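Local structure of decapping nuclease RAI1 (Scheffersomyces stipitis, 5BTO) at residues A[87-99]-A[387-399]. The protein hydrolyses the NAD cap of a subset of RNAs, removing the entire NAD moiety from the 5' end with the help of a divalent metal cation. Residues are numbered along the deposited sequence; the frame is centred on the assembly and turned at random.
Sequences MKCLLTALTKYEQ and GEMLTSEFKQWRE
M87 meets M389 where the helix that starts at M87 passes the turn leading into the C-terminal helix. Segments 87-99 and 392-399 run at 31° to each other, their axes 9.5 Å apart at closest approach, and pack against the large mixed sheet of the PD-(D/E)XK nuclease fold. M87 lies near Y114, a substrate-binding residue. Its CG touches M389 O, and the two CG atoms also meet. A water joins M87 N to E388 O. K88 runs extended past T391 CG2 and then bends at its end, so that NZ hydrogen-bonds to E388 O at 3.1 Å. T391 is the N-cap of helix 392-400: its OG1 accepts from F394 N. A second water links that OG1 to T92 OG1. L91 crosses F394 at about a right angle. Its CD2 stands over the ring centre, 3.9 Å from the centroid, while CD1 lies against M389 O, a buried atom with no polar partner. F394 is a knob among L91, L94, T95 and E98. R398 CG lies over the opposite face, toward the rim. T95 OG1 sits at the ring edge, 3.3 Å from F394 CD1, and donates a hydrogen bond to L91 O. With T95 CG2 anti to the backbone N, the methyl reaches over the five-membered ring of W397. E98 OE1 takes two bonds, from R398 NE by its syn lone pair and from W397 NE1 by its anti lone pair. Q99 CG rests over the six-membered ring of W397, 3.5 Å from its centroid and 10° off the normal. A leucine in place of W397 would probably leave E98 OE1 with one donor fewer and Q99 without its ring platform. R398 NH1 pairs with D140, while R398 grips E98 side-on in a salt bridge, with NH2 on OE2 at 2.9 Å.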
loop_
_atom_site.group_PDB
_atom_site.type_symbol
_atom_site.label_atom_id
_atom_site.label_comp_id
_atom_site.label_asym_id
_atom_site.label_seq_id
_atom_site.Cartn_x
_atom_site.Cartn_y
_atom_site.Cartn_z
ATOM N N MET A 87 -28.461 9.290 -4.050
ATOM C CA MET A 87 -28.729 8.396 -2.938
ATOM C C MET A 87 -30.203 8.479 -2.519
ATOM O O MET A 87 -30.742 7.533 -1.955
ATOM C CB MET A 87 -27.791 8.703 -1.761
ATOM C CG MET A 87 -27.902 7.751 -0.567
ATOM S SD MET A 87 -27.510 6.010 -0.895
ATOM C CE MET A 87 -25.846 6.134 -1.527
ATOM N N LYS A 88 -30.855 9.602 -2.812
ATOM C CA LYS A 88 -32.232 9.821 -2.375
ATOM C C LYS A 88 -33.188 8.776 -2.944
ATOM O O LYS A 88 -33.989 8.179 -2.213
ATOM C CB LYS A 88 -32.712 11.218 -2.774
ATOM C CG LYS A 88 -31.879 12.350 -2.208
ATOM C CD LYS A 88 -32.368 13.695 -2.729
ATOM C CE LYS A 88 -31.560 14.837 -2.143
ATOM N NZ LYS A 88 -30.107 14.722 -2.460
ATOM N N CYS A 89 -33.120 8.562 -4.253
ATOM C CA CYS A 89 -33.999 7.578 -4.882
ATOM C C CYS A 89 -33.661 6.153 -4.432
ATOM O O CYS A 89 -34.558 5.341 -4.201
ATOM C CB CYS A 89 -34.017 7.710 -6.418
ATOM S SG CYS A 89 -32.423 7.618 -7.281
ATOM N N LEU A 90 -32.374 5.851 -4.301
ATOM C CA LEU A 90 -31.958 4.559 -3.769
ATOM C C LEU A 90 -32.549 4.339 -2.371
ATOM O O LEU A 90 -33.082 3.267 -2.071
ATOM C CB LEU A 90 -30.426 4.436 -3.753
ATOM C CG LEU A 90 -29.847 3.158 -3.140
ATOM C CD1 LEU A 90 -30.504 1.913 -3.758
ATOM C CD2 LEU A 90 -28.315 3.114 -3.299
ATOM N N LEU A 91 -32.455 5.347 -1.513
ATOM C CA LEU A 91 -33.007 5.207 -0.166
ATOM C C LEU A 91 -34.523 5.088 -0.173
ATOM O O LEU A 91 -35.096 4.393 0.662
ATOM C CB LEU A 91 -32.586 6.371 0.728
ATOM C CG LEU A 91 -31.083 6.393 0.959
ATOM C CD1 LEU A 91 -30.722 7.540 1.886
ATOM C CD2 LEU A 91 -30.611 5.061 1.524
ATOM N N THR A 92 -35.175 5.775 -1.102
ATOM C CA THR A 92 -36.626 5.641 -1.229
ATOM C C THR A 92 -36.988 4.193 -1.571
ATOM O O THR A 92 -37.877 3.599 -0.961
ATOM C CB THR A 92 -37.200 6.606 -2.284
ATOM O OG1 THR A 92 -36.908 7.959 -1.902
ATOM C CG2 THR A 92 -38.723 6.432 -2.409
ATOM N N ALA A 93 -36.272 3.613 -2.527
ATOM C CA ALA A 93 -36.531 2.234 -2.924
ATOM C C ALA A 93 -36.180 1.257 -1.801
ATOM O O ALA A 93 -36.882 0.278 -1.583
ATOM C CB ALA A 93 -35.751 1.893 -4.194
ATOM N N LEU A 94 -35.086 1.526 -1.088
ATOM C CA LEU A 94 -34.647 0.646 -0.005
ATOM C C LEU A 94 -35.646 0.645 1.149
ATOM O O LEU A 94 -35.934 -0.397 1.745
ATOM C CB LEU A 94 -33.263 1.076 0.510
ATOM C CG LEU A 94 -32.721 0.297 1.706
ATOM C CD1 LEU A 94 -32.563 -1.187 1.411
ATOM C CD2 LEU A 94 -31.382 0.909 2.140
ATOM N N THR A 95 -36.180 1.817 1.456
ATOM C CA THR A 95 -37.172 1.936 2.519
ATOM C C THR A 95 -38.383 1.060 2.195
ATOM O O THR A 95 -38.884 0.331 3.049
ATOM C CB THR A 95 -37.603 3.395 2.711
ATOM O OG1 THR A 95 -36.471 4.169 3.147
ATOM C CG2 THR A 95 -38.702 3.496 3.767
ATOM N N LYS A 96 -38.832 1.139 0.955
ATOM C CA LYS A 96 -39.992 0.357 0.523
ATOM C C LYS A 96 -39.700 -1.129 0.656
ATOM O O LYS A 96 -40.531 -1.905 1.130
ATOM C CB LYS A 96 -40.342 0.731 -0.910
ATOM C CG LYS A 96 -41.581 0.030 -1.477
ATOM C CD LYS A 96 -41.822 0.515 -2.893
ATOM C CE LYS A 96 -43.060 -0.135 -3.516
ATOM N NZ LYS A 96 -44.292 0.151 -2.714
ATOM N N TYR A 97 -38.506 -1.535 0.237
ATOM C CA TYR A 97 -38.106 -2.927 0.382
ATOM C C TYR A 97 -38.089 -3.389 1.848
ATOM O O TYR A 97 -38.600 -4.467 2.179
ATOM C CB TYR A 97 -36.742 -3.175 -0.286
ATOM C CG TYR A 97 -36.175 -4.530 0.061
ATOM C CD1 TYR A 97 -36.615 -5.669 -0.595
ATOM C CD2 TYR A 97 -35.228 -4.675 1.074
ATOM C CE1 TYR A 97 -36.125 -6.907 -0.276
ATOM C CE2 TYR A 97 -34.728 -5.925 1.402
ATOM C CZ TYR A 97 -35.190 -7.038 0.721
ATOM O OH TYR A 97 -34.717 -8.292 1.025
ATOM N N GLU A 98 -37.509 -2.583 2.731
ATOM C CA GLU A 98 -37.405 -2.982 4.125
ATOM C C GLU A 98 -38.786 -3.132 4.762
ATOM O O GLU A 98 -39.049 -4.097 5.478
ATOM C CB GLU A 98 -36.499 -2.015 4.901
ATOM C CG GLU A 98 -35.072 -2.058 4.352
ATOM C CD GLU A 98 -34.108 -1.115 5.050
ATOM O OE1 GLU A 98 -34.562 -0.155 5.713
ATOM O OE2 GLU A 98 -32.884 -1.345 4.911
ATOM N N GLN A 99 -39.663 -2.185 4.458
ATOM C CA GLN A 99 -41.048 -2.211 4.954
ATOM C C GLN A 99 -41.860 -3.399 4.437
ATOM O O GLN A 99 -42.630 -4.011 5.183
ATOM C CB GLN A 99 -41.752 -0.931 4.534
ATOM C CG GLN A 99 -41.265 0.298 5.271
ATOM C CD GLN A 99 -41.745 1.578 4.632
ATOM O OE1 GLN A 99 -42.231 1.574 3.501
ATOM N NE2 GLN A 99 -41.620 2.686 5.356
ATOM N N GLY A 387 -30.003 15.789 3.975
ATOM C CA GLY A 387 -30.554 16.064 2.660
ATOM C C GLY A 387 -29.833 15.457 1.470
ATOM O O GLY A 387 -30.458 14.785 0.650
ATOM N N GLU A 388 -28.528 15.689 1.356
ATOM C CA GLU A 388 -27.807 15.226 0.165
ATOM C C GLU A 388 -27.648 13.708 0.085
ATOM O O GLU A 388 -27.881 13.118 -0.970
ATOM C CB GLU A 388 -26.445 15.918 -0.009
ATOM C CG GLU A 388 -25.622 15.294 -1.157
ATOM C CD GLU A 388 -24.449 16.148 -1.628
ATOM O OE1 GLU A 388 -24.489 17.383 -1.435
ATOM O OE2 GLU A 388 -23.490 15.578 -2.209
ATOM N N MET A 389 -27.259 13.080 1.190
ATOM C CA MET A 389 -27.095 11.625 1.234
ATOM C C MET A 389 -28.290 10.947 1.912
ATOM O O MET A 389 -29.045 10.209 1.274
ATOM C CB MET A 389 -25.796 11.258 1.964
ATOM C CG MET A 389 -25.522 9.759 2.086
ATOM S SD MET A 389 -24.234 9.181 0.972
ATOM C CE MET A 389 -23.021 10.490 1.242
ATOM N N LEU A 390 -28.452 11.194 3.209
ATOM C CA LEU A 390 -29.589 10.653 3.949
ATOM C C LEU A 390 -30.803 11.547 3.757
ATOM O O LEU A 390 -30.679 12.779 3.706
ATOM C CB LEU A 390 -29.258 10.534 5.441
ATOM C CG LEU A 390 -28.043 9.680 5.811
ATOM C CD1 LEU A 390 -27.828 9.652 7.325
ATOM C CD2 LEU A 390 -28.150 8.270 5.246
ATOM N N THR A 391 -31.978 10.931 3.651
ATOM C CA THR A 391 -33.219 11.688 3.536
ATOM C C THR A 391 -33.969 11.637 4.860
ATOM O O THR A 391 -33.765 10.729 5.665
ATOM C CB THR A 391 -34.123 11.114 2.443
ATOM O OG1 THR A 391 -34.584 9.818 2.843
ATOM C CG2 THR A 391 -33.355 10.994 1.123
ATOM N N SER A 392 -34.842 12.607 5.091
ATOM C CA SER A 392 -35.621 12.614 6.326
ATOM C C SER A 392 -36.528 11.387 6.401
ATOM O O SER A 392 -36.707 10.804 7.469
ATOM C CB SER A 392 -36.423 13.911 6.474
ATOM O OG SER A 392 -37.324 14.096 5.397
ATOM N N GLU A 393 -37.080 10.988 5.260
ATOM C CA GLU A 393 -37.959 9.825 5.215
ATOM C C GLU A 393 -37.209 8.554 5.614
ATOM O O GLU A 393 -37.719 7.725 6.362
ATOM C CB GLU A 393 -38.574 9.664 3.817
ATOM C CG GLU A 393 -39.586 10.748 3.439
ATOM C CD GLU A 393 -38.944 12.068 3.014
ATOM O OE1 GLU A 393 -37.705 12.122 2.818
ATOM O OE2 GLU A 393 -39.697 13.059 2.873
ATOM N N PHE A 394 -35.986 8.395 5.110
ATOM C CA PHE A 394 -35.226 7.199 5.418
ATOM C C PHE A 394 -34.830 7.158 6.896
ATOM O O PHE A 394 -34.934 6.121 7.546
ATOM C CB PHE A 394 -33.992 7.128 4.512
ATOM C CG PHE A 394 -33.088 5.967 4.795
ATOM C CD1 PHE A 394 -33.466 4.672 4.461
ATOM C CD2 PHE A 394 -31.836 6.175 5.362
ATOM C CE1 PHE A 394 -32.625 3.605 4.713
ATOM C CE2 PHE A 394 -30.991 5.118 5.616
ATOM C CZ PHE A 394 -31.371 3.836 5.293
ATOM N N LYS A 395 -34.371 8.286 7.429
ATOM C CA LYS A 395 -33.961 8.325 8.828
ATOM C C LYS A 395 -35.135 8.045 9.761
ATOM O O LYS A 395 -35.006 7.299 10.729
ATOM C CB LYS A 395 -33.316 9.669 9.172
ATOM C CG LYS A 395 -31.989 9.888 8.433
ATOM C CD LYS A 395 -31.281 11.150 8.881
ATOM C CE LYS A 395 -32.011 12.407 8.425
ATOM N NZ LYS A 395 -31.395 13.629 9.046
ATOM N N GLN A 396 -36.280 8.635 9.452
ATOM C CA GLN A 396 -37.467 8.419 10.273
ATOM C C GLN A 396 -37.845 6.941 10.269
ATOM O O GLN A 396 -38.170 6.363 11.311
ATOM C CB GLN A 396 -38.631 9.280 9.782
ATOM C CG GLN A 396 -39.832 9.284 10.704
ATOM C CD GLN A 396 -40.929 10.190 10.198
ATOM O OE1 GLN A 396 -41.927 9.727 9.648
ATOM N NE2 GLN A 396 -40.751 11.493 10.379
ATOM N N TRP A 397 -37.782 6.322 9.094
ATOM C CA TRP A 397 -38.053 4.899 8.994
ATOM C C TRP A 397 -37.092 4.091 9.858
ATOM O O TRP A 397 -37.519 3.284 10.669
ATOM C CB TRP A 397 -38.011 4.422 7.531
ATOM C CG TRP A 397 -37.800 2.948 7.379
ATOM C CD1 TRP A 397 -36.731 2.327 6.780
ATOM C CD2 TRP A 397 -38.669 1.902 7.828
ATOM N NE1 TRP A 397 -36.884 0.967 6.841
ATOM C CE2 TRP A 397 -38.066 0.677 7.476
ATOM C CE3 TRP A 397 -39.899 1.883 8.496
ATOM C CZ2 TRP A 397 -38.648 -0.551 7.764
ATOM C CZ3 TRP A 397 -40.475 0.659 8.784
ATOM C CH2 TRP A 397 -39.854 -0.542 8.413
ATOM N N ARG A 398 -35.785 4.294 9.679
ATOM C CA ARG A 398 -34.820 3.496 10.423
ATOM C C ARG A 398 -34.935 3.710 11.936
ATOM O O ARG A 398 -34.764 2.779 12.714
ATOM C CB ARG A 398 -33.396 3.768 9.928
ATOM C CG ARG A 398 -33.138 3.197 8.543
ATOM C CD ARG A 398 -33.204 1.679 8.565
ATOM N NE ARG A 398 -32.640 1.107 7.347
ATOM C CZ ARG A 398 -31.335 0.970 7.119
ATOM N NH1 ARG A 398 -30.452 1.376 8.023
ATOM N NH2 ARG A 398 -30.913 0.444 5.969
ATOM N N GLU A 399 -35.234 4.938 12.337
ATOM C CA GLU A 399 -35.464 5.245 13.752
ATOM C C GLU A 399 -36.629 4.443 14.309
ATOM O O GLU A 399 -36.600 3.999 15.456
ATOM C CB GLU A 399 -35.735 6.737 13.932
ATOM C CG GLU A 399 -34.502 7.631 13.793
ATOM C CD GLU A 399 -34.875 9.093 13.637
ATOM O OE1 GLU A 399 -36.067 9.422 13.799
ATOM O OE2 GLU A 399 -33.981 9.914 13.344
HETATM O O HOH W 1 -27.116 11.859 -3.208
HETATM O O HOH W 2 -35.938 8.514 0.948
#